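Local coordinates for minor capsid protein (Cafeteriavirus-dependent mavirus, PDB 6G42) that forms the pentons of the virophage capsid, a single jelly-roll protein that assembles into fivefold rings, probably placed at the vertices of the shell, at residues Val32-Pro45 with Ile265-Phe277. Numbering follows the deposited sequence.
Sequences VSVDIFRSSTILDP and ILQTNFNRFNLSF
R272 lays its guanidinium flat on the ring of F37: the two planes are 22° apart, and CZ of R272 stands 4.1 Å from the centroid of the F37 ring, a cation-pi stack. A bend at chi3 (-77°) folds the arginine over the ring, so that its CD also makes a CH-pi contact with the same aromatic face. An arginine suits this exposed place, its apolar stem and flat cation lying on the partly exposed F37. On the sheet face that carries F37 and R272, N274 reaches across the strands, its CG anti to the backbone N (chi1 -172°). Its ND2 donates to OD1 of D35 at 2.8 Å, approaching from above the carboxylate plane, and to OG of S33 at 3.3 Å; an amide NH2 can serve two acceptors, which would restrain its rotation.

The opposite sheet face is apolar. I36, branched, lies alongside F273, its CB over the ring 4.2 Å from the F273 centroid, while its longer arm reaches L275, CD1 of I36 meeting CD1 of L275 at 3.5 Å. In the loops beyond the strands, I42 and L43 meet F270, CD1 of L43 packing against CE1 of F270 at 3.5 Å; CD1 of I42 also comes to the edge of the F273 ring. L299 and F303 of strand 296-305 continue this apolar layer beneath L275 and L43. R38 turns to the second subunit, hydrogen-bonding backbone oxygens of L218 and N230.

Backbone bonds pair V34 with L275 and I36 with F273. This is an antiparallel ladder with a mostly polar face and an apolar one, the latter turned into the beta sandwich of a viral jelly roll.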
ATOM      1  N   VAL C  32      12.974  29.432   6.284  1.00 57.03           N
ATOM      2  CA  VAL C  32      13.821  28.433   5.642  1.00 57.75           C
ATOM      3  C   VAL C  32      14.208  28.986   4.277  1.00 58.94           C
ATOM      4  O   VAL C  32      13.359  29.118   3.395  1.00 61.21           O
ATOM      5  CB  VAL C  32      13.099  27.079   5.479  1.00 56.77           C
ATOM      6  CG1 VAL C  32      13.896  26.135   4.596  1.00 56.42           C
ATOM      7  CG2 VAL C  32      12.860  26.438   6.836  1.00 56.83           C
ATOM      8  N   SER C  33      15.488  29.302   4.117  1.00 58.23           N
ATOM      9  CA  SER C  33      15.986  29.924   2.903  1.00 56.00           C
ATOM     10  C   SER C  33      17.438  29.539   2.651  1.00 54.95           C
ATOM     11  O   SER C  33      18.188  29.286   3.586  1.00 53.59           O
ATOM     12  CB  SER C  33      15.849  31.434   3.018  1.00 56.35           C
ATOM     13  OG  SER C  33      16.054  32.051   1.766  1.00 60.78           O
ATOM     14  N   VAL C  34      17.819  29.470   1.377  1.00 56.30           N
ATOM     15  CA  VAL C  34      19.189  29.140   0.988  1.00 58.69           C
ATOM     16  C   VAL C  34      19.630  29.969  -0.200  1.00 61.55           C
ATOM     17  O   VAL C  34      18.898  30.091  -1.184  1.00 61.69           O
ATOM     18  CB  VAL C  34      19.365  27.668   0.553  1.00 60.98           C
ATOM     19  CG1 VAL C  34      20.841  27.306   0.562  1.00 61.75           C
ATOM     20  CG2 VAL C  34      18.623  26.721   1.461  1.00 63.39           C
ATOM     21  N   ASP C  35      20.846  30.501  -0.108  1.00 65.16           N
ATOM     22  CA  ASP C  35      21.522  31.108  -1.245  1.00 67.11           C
ATOM     23  C   ASP C  35      22.495  30.093  -1.826  1.00 64.21           C
ATOM     24  O   ASP C  35      23.504  29.762  -1.201  1.00 62.83           O
ATOM     25  CB  ASP C  35      22.277  32.375  -0.824  1.00 69.75           C
ATOM     26  CG  ASP C  35      21.345  33.504  -0.402  1.00 73.72           C
ATOM     27  OD1 ASP C  35      20.291  33.715  -1.053  1.00 73.94           O
ATOM     28  OD2 ASP C  35      21.683  34.199   0.582  1.00 79.11           O
ATOM     29  N   ILE C  36      22.167  29.591  -3.013  1.00 64.22           N
ATOM     30  CA  ILE C  36      23.102  28.798  -3.813  1.00 67.38           C
ATOM     31  C   ILE C  36      24.017  29.795  -4.513  1.00 68.56           C
ATOM     32  O   ILE C  36      23.535  30.647  -5.252  1.00 69.67           O
ATOM     33  CB  ILE C  36      22.387  27.917  -4.872  1.00 65.90           C
ATOM     34  CG1 ILE C  36      21.667  26.734  -4.206  1.00 63.19           C
ATOM     35  CG2 ILE C  36      23.376  27.400  -5.919  1.00 66.08           C
ATOM     36  CD1 ILE C  36      20.283  27.057  -3.688  1.00 62.93           C
ATOM     37  N   PHE C  37      25.323  29.679  -4.277  1.00 70.99           N
ATOM     38  CA  PHE C  37      26.319  30.589  -4.842  1.00 72.81           C
ATOM     39  C   PHE C  37      27.549  29.767  -5.228  1.00 70.46           C
ATOM     40  O   PHE C  37      28.092  29.035  -4.399  1.00 65.45           O
ATOM     41  CB  PHE C  37      26.646  31.676  -3.801  1.00 76.71           C
ATOM     42  CG  PHE C  37      27.533  32.813  -4.291  1.00 79.48           C
ATOM     43  CD1 PHE C  37      27.735  33.098  -5.652  1.00 82.29           C
ATOM     44  CD2 PHE C  37      28.137  33.649  -3.353  1.00 80.04           C
ATOM     45  CE1 PHE C  37      28.544  34.159  -6.048  1.00 82.42           C
ATOM     46  CE2 PHE C  37      28.940  34.712  -3.748  1.00 81.63           C
ATOM     47  CZ  PHE C  37      29.143  34.968  -5.095  1.00 81.72           C
ATOM     48  N   ARG C  38      27.950  29.862  -6.497  1.00 72.10           N
ATOM     49  CA  ARG C  38      29.051  29.056  -7.049  1.00 74.10           C
ATOM     50  C   ARG C  38      30.126  29.876  -7.770  1.00 76.63           C
ATOM     51  O   ARG C  38      29.901  31.031  -8.128  1.00 79.32           O
ATOM     52  CB  ARG C  38      28.486  27.990  -7.985  1.00 72.91           C
ATOM     53  CG  ARG C  38      27.471  27.081  -7.302  1.00 70.12           C
ATOM     54  CD  ARG C  38      27.307  25.763  -8.033  1.00 69.07           C
ATOM     55  NE  ARG C  38      28.490  24.910  -7.913  1.00 64.90           N
ATOM     56  CZ  ARG C  38      28.817  24.196  -6.837  1.00 62.44           C
ATOM     57  NH1 ARG C  38      28.057  24.209  -5.739  1.00 61.56           N
ATOM     58  NH2 ARG C  38      29.921  23.456  -6.859  1.00 61.91           N
ATOM     59  N   SER C  39      31.291  29.262  -7.976  1.00 78.77           N
ATOM     60  CA  SER C  39      32.440  29.946  -8.595  1.00 80.78           C
ATOM     61  C   SER C  39      32.165  30.289 -10.053  1.00 82.18           C
ATOM     62  O   SER C  39      32.163  31.463 -10.429  1.00 82.74           O
ATOM     63  CB  SER C  39      33.712  29.101  -8.496  1.00 77.60           C
ATOM     64  OG  SER C  39      34.065  28.886  -7.149  1.00 77.28           O
ATOM     65  N   SER C  40      31.922  29.255 -10.854  1.00 82.78           N
ATOM     66  CA  SER C  40      31.606  29.410 -12.276  1.00 82.55           C
ATOM     67  C   SER C  40      30.116  29.163 -12.514  1.00 78.91           C
ATOM     68  O   SER C  40      29.387  28.764 -11.599  1.00 76.00           O
ATOM     69  CB  SER C  40      32.458  28.457 -13.115  1.00 82.12           C
ATOM     70  OG  SER C  40      32.287  27.121 -12.690  1.00 82.19           O
ATOM     71  N   THR C  41      29.673  29.426 -13.742  1.00 78.84           N
ATOM     72  CA  THR C  41      28.271  29.251 -14.127  1.00 78.80           C
ATOM     73  C   THR C  41      27.852  27.782 -14.037  1.00 77.67           C
ATOM     74  O   THR C  41      28.645  26.881 -14.316  1.00 78.79           O
ATOM     75  CB  THR C  41      27.989  29.778 -15.550  1.00 77.41           C
ATOM     76  OG1 THR C  41      28.957  29.247 -16.463  1.00 75.85           O
ATOM     77  CG2 THR C  41      28.041  31.300 -15.579  1.00 77.55           C
ATOM     78  N   ILE C  42      26.604  27.563 -13.638  1.00 77.86           N
ATOM     79  CA  ILE C  42      26.070  26.224 -13.373  1.00 76.71           C
ATOM     80  C   ILE C  42      25.769  25.460 -14.670  1.00 75.55           C
ATOM     81  O   ILE C  42      26.112  24.280 -14.788  1.00 74.84           O
ATOM     82  CB  ILE C  42      24.802  26.312 -12.489  1.00 76.01           C
ATOM     83  CG1 ILE C  42      25.142  26.964 -11.140  1.00 75.35           C
ATOM     84  CG2 ILE C  42      24.199  24.932 -12.246  1.00 76.15           C
ATOM     85  CD1 ILE C  42      23.962  27.604 -10.447  1.00 75.43           C
ATOM     86  N   LEU C  43      25.140  26.145 -15.626  1.00 74.96           N
ATOM     87  CA  LEU C  43      24.678  25.551 -16.893  1.00 73.38           C
ATOM     88  C   LEU C  43      25.542  25.955 -18.102  1.00 73.47           C
ATOM     89  O   LEU C  43      26.228  26.983 -18.077  1.00 68.69           O
ATOM     90  CB  LEU C  43      23.227  25.970 -17.147  1.00 70.46           C
ATOM     91  CG  LEU C  43      22.224  25.695 -16.023  1.00 68.45           C
ATOM     92  CD1 LEU C  43      20.903  26.397 -16.297  1.00 67.86           C
ATOM     93  CD2 LEU C  43      22.012  24.201 -15.845  1.00 67.50           C
ATOM     94  N   ASP C  44      25.500  25.135 -19.154  1.00 77.11           N
ATOM     95  CA  ASP C  44      26.136  25.472 -20.438  1.00 82.71           C
ATOM     96  C   ASP C  44      25.306  26.540 -21.156  1.00 84.11           C
ATOM     97  O   ASP C  44      24.071  26.505 -21.086  1.00 86.81           O
ATOM     98  CB  ASP C  44      26.239  24.249 -21.364  1.00 83.99           C
ATOM     99  CG  ASP C  44      27.141  23.153 -20.818  1.00 87.40           C
ATOM    100  OD1 ASP C  44      27.418  23.132 -19.599  1.00 89.85           O
ATOM    101  OD2 ASP C  44      27.567  22.293 -21.622  1.00 89.22           O
ATOM    102  N   PRO C  45      25.970  27.491 -21.846  1.00 83.03           N
ATOM    103  CA  PRO C  45      25.216  28.475 -22.636  1.00 81.47           C
ATOM    104  C   PRO C  45      24.615  27.922 -23.939  1.00 80.15           C
ATOM    105  O   PRO C  45      23.628  28.467 -24.424  1.00 77.76           O
ATOM    106  CB  PRO C  45      26.251  29.564 -22.924  1.00 82.57           C
ATOM    107  CG  PRO C  45      27.564  28.867 -22.866  1.00 83.68           C
ATOM    108  CD  PRO C  45      27.420  27.764 -21.862  1.00 82.30           C
ATOM    109  N   ILE C 265      13.896  26.635 -17.813  1.00 55.99           N
ATOM    110  CA  ILE C 265      14.908  27.641 -17.488  1.00 61.63           C
ATOM    111  C   ILE C 265      15.023  28.570 -18.697  1.00 62.86           C
ATOM    112  O   ILE C 265      15.277  28.112 -19.815  1.00 59.92           O
ATOM    113  CB  ILE C 265      16.280  27.007 -17.152  1.00 64.50           C
ATOM    114  CG1 ILE C 265      16.191  26.156 -15.872  1.00 67.16           C
ATOM    115  CG2 ILE C 265      17.371  28.068 -16.997  1.00 64.26           C
ATOM    116  CD1 ILE C 265      15.871  26.913 -14.590  1.00 68.00           C
ATOM    117  N   LEU C 266      14.842  29.870 -18.453  1.00 63.90           N
ATOM    118  CA  LEU C 266      14.828  30.888 -19.508  1.00 64.33           C
ATOM    119  C   LEU C 266      16.225  31.413 -19.866  1.00 65.42           C
ATOM    120  O   LEU C 266      16.476  31.746 -21.030  1.00 61.98           O
ATOM    121  CB  LEU C 266      13.910  32.050 -19.106  1.00 63.22           C
ATOM    122  CG  LEU C 266      12.472  31.681 -18.700  1.00 62.84           C
ATOM    123  CD1 LEU C 266      11.736  32.911 -18.188  1.00 62.39           C
ATOM    124  CD2 LEU C 266      11.688  31.030 -19.833  1.00 61.24           C
ATOM    125  N   GLN C 267      17.120  31.475 -18.874  1.00 68.56           N
ATOM    126  CA  GLN C 267      18.487  31.990 -19.058  1.00 73.13           C
ATOM    127  C   GLN C 267      19.526  31.001 -18.533  1.00 70.96           C
ATOM    128  O   GLN C 267      19.357  30.438 -17.461  1.00 71.76           O
ATOM    129  CB  GLN C 267      18.663  33.326 -18.327  1.00 78.55           C
ATOM    130  CG  GLN C 267      17.537  34.323 -18.550  1.00 83.73           C
ATOM    131  CD  GLN C 267      17.803  35.664 -17.888  1.00 89.13           C
ATOM    132  OE1 GLN C 267      17.107  36.046 -16.947  1.00 90.50           O
ATOM    133  NE2 GLN C 267      18.811  36.386 -18.376  1.00 92.17           N
ATOM    134  N   THR C 268      20.604  30.823 -19.289  1.00 71.98           N
ATOM    135  CA  THR C 268      21.678  29.875 -18.964  1.00 75.24           C
ATOM    136  C   THR C 268      22.888  30.487 -18.249  1.00 77.49           C
ATOM    137  O   THR C 268      23.728  29.755 -17.720  1.00 82.47           O
ATOM    138  CB  THR C 268      22.209  29.213 -20.251  1.00 78.35           C
ATOM    139  OG1 THR C 268      22.550  30.227 -21.210  1.00 78.35           O
ATOM    140  CG2 THR C 268      21.164  28.290 -20.851  1.00 80.08           C
ATOM    141  N   ASN C 269      22.979  31.815 -18.230  1.00 81.39           N
ATOM    142  CA  ASN C 269      24.197  32.519 -17.786  1.00 82.94           C
ATOM    143  C   ASN C 269      24.320  32.778 -16.272  1.00 80.77           C
ATOM    144  O   ASN C 269      25.320  33.347 -15.830  1.00 80.79           O
ATOM    145  CB  ASN C 269      24.348  33.845 -18.556  1.00 87.00           C
ATOM    146  CG  ASN C 269      23.351  34.913 -18.109  1.00 89.53           C
ATOM    147  OD1 ASN C 269      22.177  34.621 -17.869  1.00 86.40           O
ATOM    148  ND2 ASN C 269      23.815  36.158 -18.006  1.00 90.95           N
ATOM    149  N   PHE C 270      23.328  32.355 -15.488  1.00 78.96           N
ATOM    150  CA  PHE C 270      23.289  32.673 -14.052  1.00 76.99           C
ATOM    151  C   PHE C 270      24.322  31.914 -13.221  1.00 75.19           C
ATOM    152  O   PHE C 270      24.822  30.856 -13.606  1.00 73.03           O
ATOM    153  CB  PHE C 270      21.879  32.506 -13.448  1.00 76.57           C
ATOM    154  CG  PHE C 270      21.382  31.085 -13.405  1.00 75.64           C
ATOM    155  CD1 PHE C 270      20.637  30.570 -14.456  1.00 73.86           C
ATOM    156  CD2 PHE C 270      21.637  30.269 -12.306  1.00 74.79           C
ATOM    157  CE1 PHE C 270      20.171  29.267 -14.427  1.00 73.85           C
ATOM    158  CE2 PHE C 270      21.174  28.962 -12.272  1.00 73.29           C
ATOM    159  CZ  PHE C 270      20.439  28.461 -13.335  1.00 73.09           C
ATOM    160  N   ASN C 271      24.608  32.501 -12.067  1.00 76.45           N
ATOM    161  CA  ASN C 271      25.678  32.078 -11.165  1.00 76.29           C
ATOM    162  C   ASN C 271      25.189  31.727  -9.749  1.00 72.45           C
ATOM    163  O   ASN C 271      25.759  30.863  -9.077  1.00 67.94           O
ATOM    164  CB  ASN C 271      26.675  33.234 -11.099  1.00 77.49           C
ATOM    165  CG  ASN C 271      27.998  32.847 -10.495  1.00 79.85           C
ATOM    166  OD1 ASN C 271      28.339  31.669 -10.390  1.00 84.75           O
ATOM    167  ND2 ASN C 271      28.768  33.853 -10.115  1.00 81.47           N
ATOM    168  N   ARG C 272      24.151  32.425  -9.299  1.00 70.05           N
ATOM    169  CA  ARG C 272      23.574  32.232  -7.984  1.00 70.76           C
ATOM    170  C   ARG C 272      22.068  32.470  -8.015  1.00 67.11           C
ATOM    171  O   ARG C 272      21.550  33.147  -8.908  1.00 64.32           O
ATOM    172  CB  ARG C 272      24.236  33.188  -6.981  1.00 76.95           C
ATOM    173  CG  ARG C 272      24.030  34.667  -7.268  1.00 80.84           C
ATOM    174  CD  ARG C 272      24.978  35.543  -6.465  1.00 84.84           C
ATOM    175  NE  ARG C 272      24.572  35.695  -5.068  1.00 87.55           N
ATOM    176  CZ  ARG C 272      25.200  36.458  -4.171  1.00 89.03           C
ATOM    177  NH1 ARG C 272      26.289  37.155  -4.502  1.00 89.27           N
ATOM    178  NH2 ARG C 272      24.739  36.524  -2.923  1.00 89.81           N
ATOM    179  N   PHE C 273      21.378  31.899  -7.032  1.00 63.92           N
ATOM    180  CA  PHE C 273      19.944  32.130  -6.844  1.00 62.29           C
ATOM    181  C   PHE C 273      19.510  31.765  -5.433  1.00 59.00           C
ATOM    182  O   PHE C 273      20.243  31.115  -4.692  1.00 56.95           O
ATOM    183  CB  PHE C 273      19.108  31.359  -7.882  1.00 62.52           C
ATOM    184  CG  PHE C 273      19.332  29.869  -7.871  1.00 62.45           C
ATOM    185  CD1 PHE C 273      20.374  29.304  -8.599  1.00 61.93           C
ATOM    186  CD2 PHE C 273      18.485  29.027  -7.157  1.00 61.47           C
ATOM    187  CE1 PHE C 273      20.581  27.934  -8.603  1.00 61.64           C
ATOM    188  CE2 PHE C 273      18.687  27.656  -7.157  1.00 62.74           C
ATOM    189  CZ  PHE C 273      19.738  27.108  -7.881  1.00 63.13           C
ATOM    190  N   ASN C 274      18.305  32.204  -5.087  1.00 59.19           N
ATOM    191  CA  ASN C 274      17.704  31.967  -3.783  1.00 60.60           C
ATOM    192  C   ASN C 274      16.611  30.902  -3.892  1.00 59.45           C
ATOM    193  O   ASN C 274      15.886  30.848  -4.887  1.00 58.50           O
ATOM    194  CB  ASN C 274      17.099  33.264  -3.251  1.00 64.34           C
ATOM    195  CG  ASN C 274      16.630  33.140  -1.817  1.00 68.75           C
ATOM    196  OD1 ASN C 274      15.433  32.983  -1.554  1.00 73.31           O
ATOM    197  ND2 ASN C 274      17.572  33.189  -0.880  1.00 69.91           N
ATOM    198  N   LEU C 275      16.515  30.058  -2.867  1.00 57.40           N
ATOM    199  CA  LEU C 275      15.386  29.143  -2.689  1.00 56.36           C
ATOM    200  C   LEU C 275      14.835  29.363  -1.289  1.00 57.01           C
ATOM    201  O   LEU C 275      15.607  29.502  -0.335  1.00 54.15           O
ATOM    202  CB  LEU C 275      15.815  27.682  -2.829  1.00 55.35           C
ATOM    203  CG  LEU C 275      16.382  27.240  -4.175  1.00 55.33           C
ATOM    204  CD1 LEU C 275      16.969  25.845  -4.073  1.00 55.37           C
ATOM    205  CD2 LEU C 275      15.311  27.277  -5.245  1.00 55.07           C
ATOM    206  N   SER C 276      13.507  29.390  -1.173  1.00 55.37           N
ATOM    207  CA  SER C 276      12.846  29.430   0.131  1.00 54.56           C
ATOM    208  C   SER C 276      11.584  28.583   0.143  1.00 52.02           C
ATOM    209  O   SER C 276      10.939  28.408  -0.888  1.00 51.48           O
ATOM    210  CB  SER C 276      12.527  30.873   0.549  1.00 56.05           C
ATOM    211  OG  SER C 276      12.021  31.618  -0.533  1.00 59.44           O
ATOM    212  N   PHE C 277      11.251  28.074   1.330  1.00 50.28           N
ATOM    213  CA  PHE C 277      10.076  27.231   1.558  1.00 48.17           C
ATOM    214  C   PHE C 277       8.916  28.049   2.140  1.00 47.70           C
ATOM    215  O   PHE C 277       9.086  28.802   3.101  1.00 47.89           O
ATOM    216  CB  PHE C 277      10.431  26.064   2.492  1.00 48.02           C
ATOM    217  CG  PHE C 277      11.233  24.974   1.827  1.00 47.01           C
ATOM    218  CD1 PHE C 277      12.597  25.141   1.577  1.00 46.28           C
ATOM    219  CD2 PHE C 277      10.629  23.782   1.444  1.00 45.43           C
ATOM    220  CE1 PHE C 277      13.335  24.140   0.961  1.00 46.96           C
ATOM    221  CE2 PHE C 277      11.364  22.776   0.831  1.00 46.09           C
ATOM    222  CZ  PHE C 277      12.716  22.950   0.590  1.00 45.85           C
TER